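Side-chain contacts in DNA-binding protein (Silicibacter pomeroyi, PDB 3EUS), which probably binds DNA through a helix-turn-helix domain of the XRE/Cro type: residues Leu15-Arg18 with Leu19-Arg23; Leu37-Pro40 with Gln41-Ala45; Arg53-Val56 with Ile57-Ala60; Val76-Ala80 with Glu81-Gln85. All coordinates share one frame; numbering follows the deposited sequence.

Interaction 1: Leu15-Arg18 with Leu19-Arg23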
# COMPACT_ATOMS: atom_id res chain seq x y z
N LEU A 15 -9.91 0.33 2.68
CA LEU A 15 -8.98 -0.29 1.77
C LEU A 15 -9.56 -1.64 1.36
O LEU A 15 -9.60 -2.01 0.18
CB LEU A 15 -7.63 -0.48 2.45
CG LEU A 15 -6.63 -1.34 1.70
CD1 LEU A 15 -6.34 -0.81 0.24
CD2 LEU A 15 -5.31 -1.44 2.50
N CYS A 16 -10.10 -2.35 2.35
CA CYS A 16 -10.59 -3.68 2.10
C CYS A 16 -11.77 -3.64 1.19
O CYS A 16 -11.89 -4.51 0.33
CB CYS A 16 -10.90 -4.38 3.39
SG CYS A 16 -9.30 -4.94 4.09
N GLN A 17 -12.64 -2.65 1.38
CA GLN A 17 -13.76 -2.46 0.49
C GLN A 17 -13.27 -2.26 -0.95
O GLN A 17 -13.82 -2.82 -1.91
CB GLN A 17 -14.62 -1.25 1.00
CG GLN A 17 -15.64 -0.76 0.06
CD GLN A 17 -16.62 -1.80 -0.39
OE1 GLN A 17 -17.20 -1.68 -1.51
NE2 GLN A 17 -16.88 -2.79 0.46
N ARG A 18 -12.29 -1.39 -1.12
CA ARG A 18 -11.73 -1.12 -2.47
C ARG A 18 -11.03 -2.33 -3.05
O ARG A 18 -11.14 -2.54 -4.27
CB ARG A 18 -10.75 0.06 -2.47
CG ARG A 18 -11.32 1.40 -2.14
CD ARG A 18 -12.61 1.75 -2.98
NE ARG A 18 -12.25 1.87 -4.40
CZ ARG A 18 -11.98 3.03 -5.02
NH1 ARG A 18 -11.96 4.17 -4.36
NH2 ARG A 18 -11.74 3.03 -6.33
N LEU A 19 -10.36 -3.13 -2.24
CA LEU A 19 -9.70 -4.36 -2.76
C LEU A 19 -10.75 -5.29 -3.31
O LEU A 19 -10.66 -5.84 -4.44
CB LEU A 19 -8.92 -5.00 -1.68
CG LEU A 19 -7.61 -4.31 -1.32
CD1 LEU A 19 -7.02 -5.02 -0.10
CD2 LEU A 19 -6.69 -4.34 -2.53
N ARG A 20 -11.80 -5.48 -2.52
CA ARG A 20 -12.88 -6.37 -2.93
C ARG A 20 -13.59 -5.82 -4.16
O ARG A 20 -13.93 -6.57 -5.07
CB ARG A 20 -13.89 -6.62 -1.77
CG ARG A 20 -15.11 -7.42 -2.17
CD ARG A 20 -16.15 -7.62 -1.00
NE ARG A 20 -16.32 -6.41 -0.18
CZ ARG A 20 -15.77 -6.24 1.04
NH1 ARG A 20 -15.10 -7.25 1.64
NH2 ARG A 20 -15.97 -5.11 1.72
N GLN A 21 -13.88 -4.52 -4.17
CA GLN A 21 -14.64 -3.96 -5.28
C GLN A 21 -13.82 -3.99 -6.59
O GLN A 21 -14.38 -4.27 -7.66
CB GLN A 21 -15.15 -2.55 -4.94
CG GLN A 21 -16.57 -2.19 -5.49
CD GLN A 21 -17.65 -3.25 -5.27
OE1 GLN A 21 -18.03 -3.58 -4.12
NE2 GLN A 21 -18.17 -3.79 -6.38
N ALA A 22 -12.49 -3.80 -6.49
CA ALA A 22 -11.63 -4.00 -7.66
C ALA A 22 -11.79 -5.42 -8.22
O ALA A 22 -11.89 -5.62 -9.44
CB ALA A 22 -10.13 -3.64 -7.35
N ARG A 23 -11.80 -6.43 -7.35
CA ARG A 23 -11.90 -7.79 -7.80
C ARG A 23 -13.24 -8.05 -8.45
O ARG A 23 -13.30 -8.65 -9.50
CB ARG A 23 -11.74 -8.76 -6.63
CG ARG A 23 -11.98 -10.22 -6.94
CD ARG A 23 -11.73 -11.09 -5.79
NE ARG A 23 -12.64 -10.79 -4.67
CZ ARG A 23 -13.94 -11.13 -4.61
NH1 ARG A 23 -14.55 -11.76 -5.60
NH2 ARG A 23 -14.64 -10.80 -3.54

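Interaction 2: Leu37-Pro40 with Gln41-Ala45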
# COMPACT_ATOMS: atom_id res chain seq x y z
N LEU A 37 -2.64 -14.31 -8.71
CA LEU A 37 -1.61 -13.85 -7.80
C LEU A 37 -0.72 -14.99 -7.33
O LEU A 37 0.16 -14.72 -6.51
CB LEU A 37 -2.24 -13.19 -6.58
CG LEU A 37 -3.05 -11.94 -6.85
CD1 LEU A 37 -3.73 -11.48 -5.51
CD2 LEU A 37 -2.15 -10.86 -7.45
N ASP A 38 -0.92 -16.21 -7.86
CA ASP A 38 -0.21 -17.42 -7.46
C ASP A 38 -0.29 -17.66 -5.93
O ASP A 38 0.70 -18.05 -5.26
CB ASP A 38 1.23 -17.37 -7.97
CG ASP A 38 1.89 -18.74 -8.03
OD1 ASP A 38 1.22 -19.75 -8.34
OD2 ASP A 38 3.11 -18.78 -7.73
N LYS A 39 -1.51 -17.46 -5.44
CA LYS A 39 -1.88 -17.57 -4.04
C LYS A 39 -3.00 -18.54 -3.88
O LYS A 39 -3.75 -18.81 -4.85
CB LYS A 39 -2.34 -16.21 -3.52
CG LYS A 39 -1.24 -15.21 -3.39
CD LYS A 39 -0.35 -15.54 -2.22
CE LYS A 39 0.58 -14.40 -1.87
NZ LYS A 39 1.06 -14.47 -0.44
N PRO A 40 -3.17 -19.06 -2.63
CA PRO A 40 -4.32 -19.87 -2.32
C PRO A 40 -5.55 -18.98 -2.17
O PRO A 40 -5.39 -17.83 -1.85
CB PRO A 40 -3.97 -20.51 -0.97
CG PRO A 40 -2.93 -19.60 -0.36
CD PRO A 40 -2.27 -18.85 -1.48
N GLN A 41 -6.74 -19.51 -2.41
CA GLN A 41 -7.97 -18.71 -2.29
C GLN A 41 -8.08 -17.99 -0.94
O GLN A 41 -8.58 -16.85 -0.85
CB GLN A 41 -9.17 -19.60 -2.56
CG GLN A 41 -10.53 -18.97 -2.34
CD GLN A 41 -11.70 -19.93 -2.56
OE1 GLN A 41 -11.65 -20.84 -3.40
NE2 GLN A 41 -12.77 -19.73 -1.79
N SER A 42 -7.62 -18.68 0.11
CA SER A 42 -7.62 -18.15 1.49
C SER A 42 -6.89 -16.83 1.65
O SER A 42 -7.27 -16.01 2.48
CB SER A 42 -7.05 -19.20 2.48
OG SER A 42 -5.65 -19.39 2.32
N PHE A 43 -5.87 -16.58 0.82
CA PHE A 43 -5.20 -15.30 0.84
C PHE A 43 -6.12 -14.14 0.51
O PHE A 43 -6.18 -13.17 1.27
CB PHE A 43 -3.98 -15.31 -0.12
CG PHE A 43 -3.34 -13.95 -0.31
CD1 PHE A 43 -2.44 -13.46 0.62
CD2 PHE A 43 -3.61 -13.19 -1.43
CE1 PHE A 43 -1.83 -12.23 0.44
CE2 PHE A 43 -2.98 -11.94 -1.63
CZ PHE A 43 -2.11 -11.45 -0.70
N VAL A 44 -6.87 -14.29 -0.58
CA VAL A 44 -7.84 -13.29 -1.01
C VAL A 44 -8.96 -13.14 0.03
O VAL A 44 -9.25 -12.01 0.43
CB VAL A 44 -8.39 -13.60 -2.39
CG1 VAL A 44 -9.55 -12.60 -2.79
CG2 VAL A 44 -7.23 -13.52 -3.42
N ALA A 45 -9.54 -14.24 0.48
CA ALA A 45 -10.60 -14.16 1.50
C ALA A 45 -10.10 -13.45 2.76
O ALA A 45 -10.80 -12.57 3.33
CB ALA A 45 -11.15 -15.55 1.87

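Interaction 3: Arg53-Val56 with Ile57-Ala60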
# COMPACT_ATOMS: atom_id res chain seq x y z
N ARG A 53 -2.93 -8.87 6.70
CA ARG A 53 -2.42 -7.58 6.33
C ARG A 53 -1.85 -7.59 4.88
O ARG A 53 -1.41 -8.64 4.40
CB ARG A 53 -1.33 -7.24 7.33
CG ARG A 53 -0.91 -5.78 7.43
CD ARG A 53 0.57 -5.63 7.92
NE ARG A 53 1.49 -6.26 6.94
CZ ARG A 53 2.68 -5.79 6.54
NH1 ARG A 53 3.21 -4.67 7.03
NH2 ARG A 53 3.36 -6.50 5.64
N LEU A 54 -1.90 -6.45 4.19
CA LEU A 54 -1.35 -6.35 2.81
C LEU A 54 -0.19 -5.37 2.78
O LEU A 54 -0.32 -4.24 3.21
CB LEU A 54 -2.47 -5.89 1.85
CG LEU A 54 -2.44 -6.39 0.41
CD1 LEU A 54 -2.69 -7.88 0.32
CD2 LEU A 54 -3.43 -5.63 -0.47
N ASP A 55 0.98 -5.75 2.26
CA ASP A 55 2.01 -4.76 2.06
C ASP A 55 1.83 -4.04 0.70
O ASP A 55 0.89 -4.36 -0.05
CB ASP A 55 3.45 -5.31 2.29
CG ASP A 55 3.99 -6.18 1.15
OD1 ASP A 55 3.52 -6.10 -0.01
OD2 ASP A 55 4.95 -6.97 1.42
N VAL A 56 2.66 -3.04 0.42
CA VAL A 56 2.53 -2.24 -0.80
C VAL A 56 2.74 -3.07 -2.07
O VAL A 56 2.07 -2.85 -3.08
CB VAL A 56 3.48 -1.00 -0.81
CG1 VAL A 56 3.42 -0.25 -2.21
CG2 VAL A 56 3.06 -0.10 0.32
N ILE A 57 3.69 -4.01 -2.03
CA ILE A 57 4.05 -4.77 -3.20
C ILE A 57 2.86 -5.71 -3.51
O ILE A 57 2.45 -5.84 -4.69
CB ILE A 57 5.36 -5.58 -3.00
CG1 ILE A 57 6.63 -4.70 -2.99
CG2 ILE A 57 5.50 -6.59 -4.09
CD1 ILE A 57 6.45 -3.28 -2.82
N GLU A 58 2.29 -6.32 -2.46
CA GLU A 58 1.12 -7.22 -2.60
C GLU A 58 -0.06 -6.36 -3.15
O GLU A 58 -0.80 -6.82 -4.01
CB GLU A 58 0.77 -7.87 -1.28
CG GLU A 58 1.83 -8.85 -0.79
CD GLU A 58 1.67 -9.30 0.67
OE1 GLU A 58 1.05 -8.60 1.45
OE2 GLU A 58 2.13 -10.41 1.02
N PHE A 59 -0.23 -5.13 -2.66
CA PHE A 59 -1.27 -4.24 -3.16
C PHE A 59 -1.10 -3.97 -4.64
O PHE A 59 -2.07 -3.98 -5.41
CB PHE A 59 -1.26 -2.96 -2.31
CG PHE A 59 -2.10 -1.86 -2.81
CD1 PHE A 59 -3.49 -1.93 -2.71
CD2 PHE A 59 -1.53 -0.66 -3.26
CE1 PHE A 59 -4.27 -0.91 -3.11
CE2 PHE A 59 -2.37 0.42 -3.72
CZ PHE A 59 -3.74 0.27 -3.64
N ALA A 60 0.11 -3.59 -5.04
CA ALA A 60 0.39 -3.35 -6.45
C ALA A 60 -0.01 -4.56 -7.28
O ALA A 60 -0.65 -4.41 -8.34
CB ALA A 60 1.94 -2.96 -6.63

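Interaction 4: Val76-Ala80 with Glu81-Gln85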
# COMPACT_ATOMS: atom_id res chain seq x y z
N VAL A 76 -5.35 5.59 -2.56
CA VAL A 76 -4.27 5.99 -1.66
C VAL A 76 -4.50 7.42 -1.15
O VAL A 76 -4.38 7.68 0.04
CB VAL A 76 -2.89 5.84 -2.38
CG1 VAL A 76 -1.75 6.55 -1.55
CG2 VAL A 76 -2.57 4.41 -2.77
N ALA A 77 -4.96 8.34 -2.02
CA ALA A 77 -5.26 9.69 -1.58
C ALA A 77 -6.41 9.71 -0.58
O ALA A 77 -6.40 10.52 0.35
CB ALA A 77 -5.62 10.62 -2.81
N THR A 78 -7.43 8.88 -0.83
CA THR A 78 -8.61 8.83 0.07
C THR A 78 -8.18 8.31 1.44
O THR A 78 -8.57 8.88 2.50
CB THR A 78 -9.76 8.00 -0.58
OG1 THR A 78 -10.09 8.59 -1.83
CG2 THR A 78 -11.04 8.04 0.28
N ILE A 79 -7.37 7.25 1.44
CA ILE A 79 -6.82 6.74 2.70
C ILE A 79 -6.05 7.84 3.41
O ILE A 79 -6.30 8.05 4.63
CB ILE A 79 -5.94 5.48 2.52
CG1 ILE A 79 -6.81 4.27 2.10
CG2 ILE A 79 -5.15 5.20 3.82
CD1 ILE A 79 -6.05 3.24 1.45
N ALA A 80 -5.20 8.59 2.67
CA ALA A 80 -4.30 9.61 3.24
C ALA A 80 -5.03 10.76 3.94
O ALA A 80 -4.58 11.24 5.00
CB ALA A 80 -3.29 10.17 2.16
N GLU A 81 -6.14 11.17 3.36
CA GLU A 81 -6.89 12.30 3.83
C GLU A 81 -7.72 12.00 5.11
O GLU A 81 -8.16 12.91 5.77
CB GLU A 81 -7.80 12.74 2.71
CG GLU A 81 -8.28 14.16 2.75
CD GLU A 81 -7.98 14.88 1.43
OE1 GLU A 81 -7.93 14.21 0.37
OE2 GLU A 81 -7.76 16.08 1.50
N GLY A 82 -7.91 10.74 5.45
CA GLY A 82 -8.73 10.41 6.62
C GLY A 82 -10.21 10.62 6.36
O GLY A 82 -11.01 10.77 7.30
N ARG A 83 -10.56 10.62 5.09
CA ARG A 83 -11.91 10.69 4.64
C ARG A 83 -12.30 9.24 4.50
O ARG A 83 -13.48 8.87 4.46
CB ARG A 83 -11.93 11.41 3.30
CG ARG A 83 -11.12 10.75 2.22
CD ARG A 83 -11.40 11.39 0.85
NE ARG A 83 -10.27 12.15 0.33
CZ ARG A 83 -9.87 12.16 -0.94
NH1 ARG A 83 -10.47 11.46 -1.90
NH2 ARG A 83 -8.85 12.92 -1.29
N ALA A 84 -11.25 8.41 4.48
CA ALA A 84 -11.38 6.96 4.50
C ALA A 84 -12.83 6.56 4.46
O ALA A 84 -13.45 6.29 5.49
CB ALA A 84 -10.70 6.39 5.74
N GLN A 85 -13.38 6.55 3.26
CA GLN A 85 -14.80 6.27 3.07
C GLN A 85 -15.13 4.78 3.25
O GLN A 85 -15.79 4.37 4.19
CB GLN A 85 -15.22 6.72 1.68
CG GLN A 85 -14.43 7.90 1.13
CD GLN A 85 -14.95 8.37 -0.22
OE1 GLN A 85 -15.38 9.53 -0.37
NE2 GLN A 85 -14.93 7.48 -1.21
O HOH W 1 -5.44 13.02 -0.05

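Interaction 1: Leu15-Arg18 with Leu19-Arg23
Leu15 and Leu19 meet one helical turn apart, their branches crossing at a slant, with Leu15 CD1 set 4.0 Å from Leu19 CG. The two first torsions differ: Leu15 carries CG anti to its own backbone N (chi1 170°), whereas Leu19 has CG beside the backbone N (chi1 -75°). The second setting brings Leu19 CG within 3.4 Å of Leu15 O, the same carbonyl oxygen that accepts from Leu19 N at 2.8 Å. Cys16 O plays a similar double part, accepting from Arg20 N at 3.0 Å while Arg20 CB rests on it at 3.6 Å. On the outer side of the helix, Gln17 and Gln21 run alongside each other in the same direction, their amide planes only 28° apart. The amide end of Gln17 also comes to the edge of the Arg20 guanidinium, the two planes being well twisted against each other. Arg18 turns away from this group to bond Tyr14 OH and form a salt bridge with Glu74. Leu19 is buried against Phe59 and Met63, while Leu15 packs on Phe59 and on Ile57 of the second subunit. Apolar residues on one face and polar chains on the other make this an amphipathic helix, here the first long helix of the five-helix bundle that carries the helix-turn-helix.

Interaction 2: Leu37-Pro40 with Gln41-Ala45
Lys39 lies across one face of the Phe43 ring, in the turn of the helix-turn-helix, where the loop after helix 30-36 leads into helix 41-48. The lysine can be followed atom by atom. Its CB stands 3.9 Å from Phe43 CB, at the root of the aromatic side chain. CG then comes over the near rim of the ring, 3.7 Å from Phe43 CD2. With a bend at the second torsion (chi2 -73°) the rest of the chain turns across the face, and CD follows at 3.9 Å from Phe43 CG. CE reaches the middle: it sits 4.0 Å from the ring centroid and only 9° off the normal, a CH-pi contact over the face. NZ ends beyond the centre, 4.2 Å from the centroid and 30° off the normal, which makes the cation-pi contact an off-centre one. Methylenes and ammonium thus share a single face, with the CE contact the more central. Leu37 comes to the edge of the same ring, its side chain crossing that of Phe43 at about a right angle. Just after Leu37, the chain leaves helix 30-36 through a Schellman motif at Asp38. Trp62 of helix 56-65 touches both Leu37 and Phe43, tying the turn to the core. At the start of helix 41-48, Phe43 N donates to Pro40 O at 3.0 Å, and Leu37 CD1 lies 4.0 Å from Phe43 CE2.

Interaction 3: Arg53-Val56 with Ile57-Ala60
Asp55 and Glu58 meet at the start of helix 56-65, where the first backbone bonds of the helix run from Phe59 N to Asp55 O (2.9 Å) and from Ala60 N to Val56 O (2.9 Å). Their side chains close a capping box. Asp55, the N-cap, holds CG between its backbone N and carbonyl carbon (chi1 76°), which swings OD1 back over the helix end. There OD1 accepts from Glu58 N at 2.8 Å, nearly straight at 171°. Glu58 returns the bond: its OE1 takes Asp55 N at 3.0 Å and 168°, on the anti side and tilted out of the carboxylate plane. Two acidic groups are thereby brought close, Asp55 OD1 lying 3.8 Å from Glu58 OE1; the salt bridge from Arg52 to Glu58 OE2 probably eases this. With an alanine in place of Glu58, Asp55 N is likely to lose its side-chain acceptor and Arg52 its carboxylate mate. Beside the box, Leu54 sends its two methyls to different partners and packs on Leu19 of helix 10-25. Val56 and Phe59 touch Phe59 and Val56 of the second subunit. Leu54 CD1 rests 3.8 Å from Glu58 CB, and Leu54 CD2 reaches Phe59 CB at 3.9 Å.

Interaction 4: Val76-Ala80 with Glu81-Gln85
Glu81 begins the run out of helix 72-81 with a regular backbone bond, Glu81 N donating to Ala77 O at 3.1 Å. A water also donates to Ala77 O, at 2.7 Å, so this carbonyl serves two donors. Gly82 follows with a positive phi of 74°, and its N donates to Ile79 O at 3.2 Å. This is the Schellman motif that ends the last helix of the chain. Arg83 then folds back over the helix it has just left. Its CG stands between backbone N and carbonyl carbon (chi1 59°), which directs the chain onto Thr78 and sets Arg83 CG a tight 3.3 Å from Thr78 CG2. The guanidinium, whose end is less surely placed, as modelled lays one face over the backbone, with Thr78 CA and Ala77 O both toward its rim. Arg83 NH1 comes 2.9 Å from Thr78 OG1, but the angle is too poor for a hydrogen bond; that hydroxyl is instead bonded to Glu74 O. A glycine in place of Thr78 would probably cost the Arg83 and Gln85 chains their methyl support and Glu74 O its hydroxyl partner. Ala84 N makes a weak bond to Thr78 O, at 3.4 Å. On another side of the helix, Ala77 and Ala80 pack on Leu69 and Ala64 of the second subunit. Gln85, last of the segment, places its CG 3.5 Å from Thr78 CG2.

In the fold
Interaction 3 is the most buried, and interaction 1, centred about 5 Å from the chain centre, joins it through Leu19 against Leu54 and Phe59. Interaction 1 lies within helix 10-25, interactions 2 and 3 at the starts of helices 41-48 and 56-65, interaction 4 at the end of helix 72-81. Interactions 2 and 4 lie farther out, on opposite sides of the chain centre. Chemistry follows place: inside, leucines pack and a reciprocal pair of bonds caps a helix start; outside, a lysine covers an aromatic face and an arginine folds over a helix end. Phe43 touches Leu54, linking interactions 2 and 3; Phe59 against Val76 links interactions 3 and 4. Interaction 2 alone misses the second subunit.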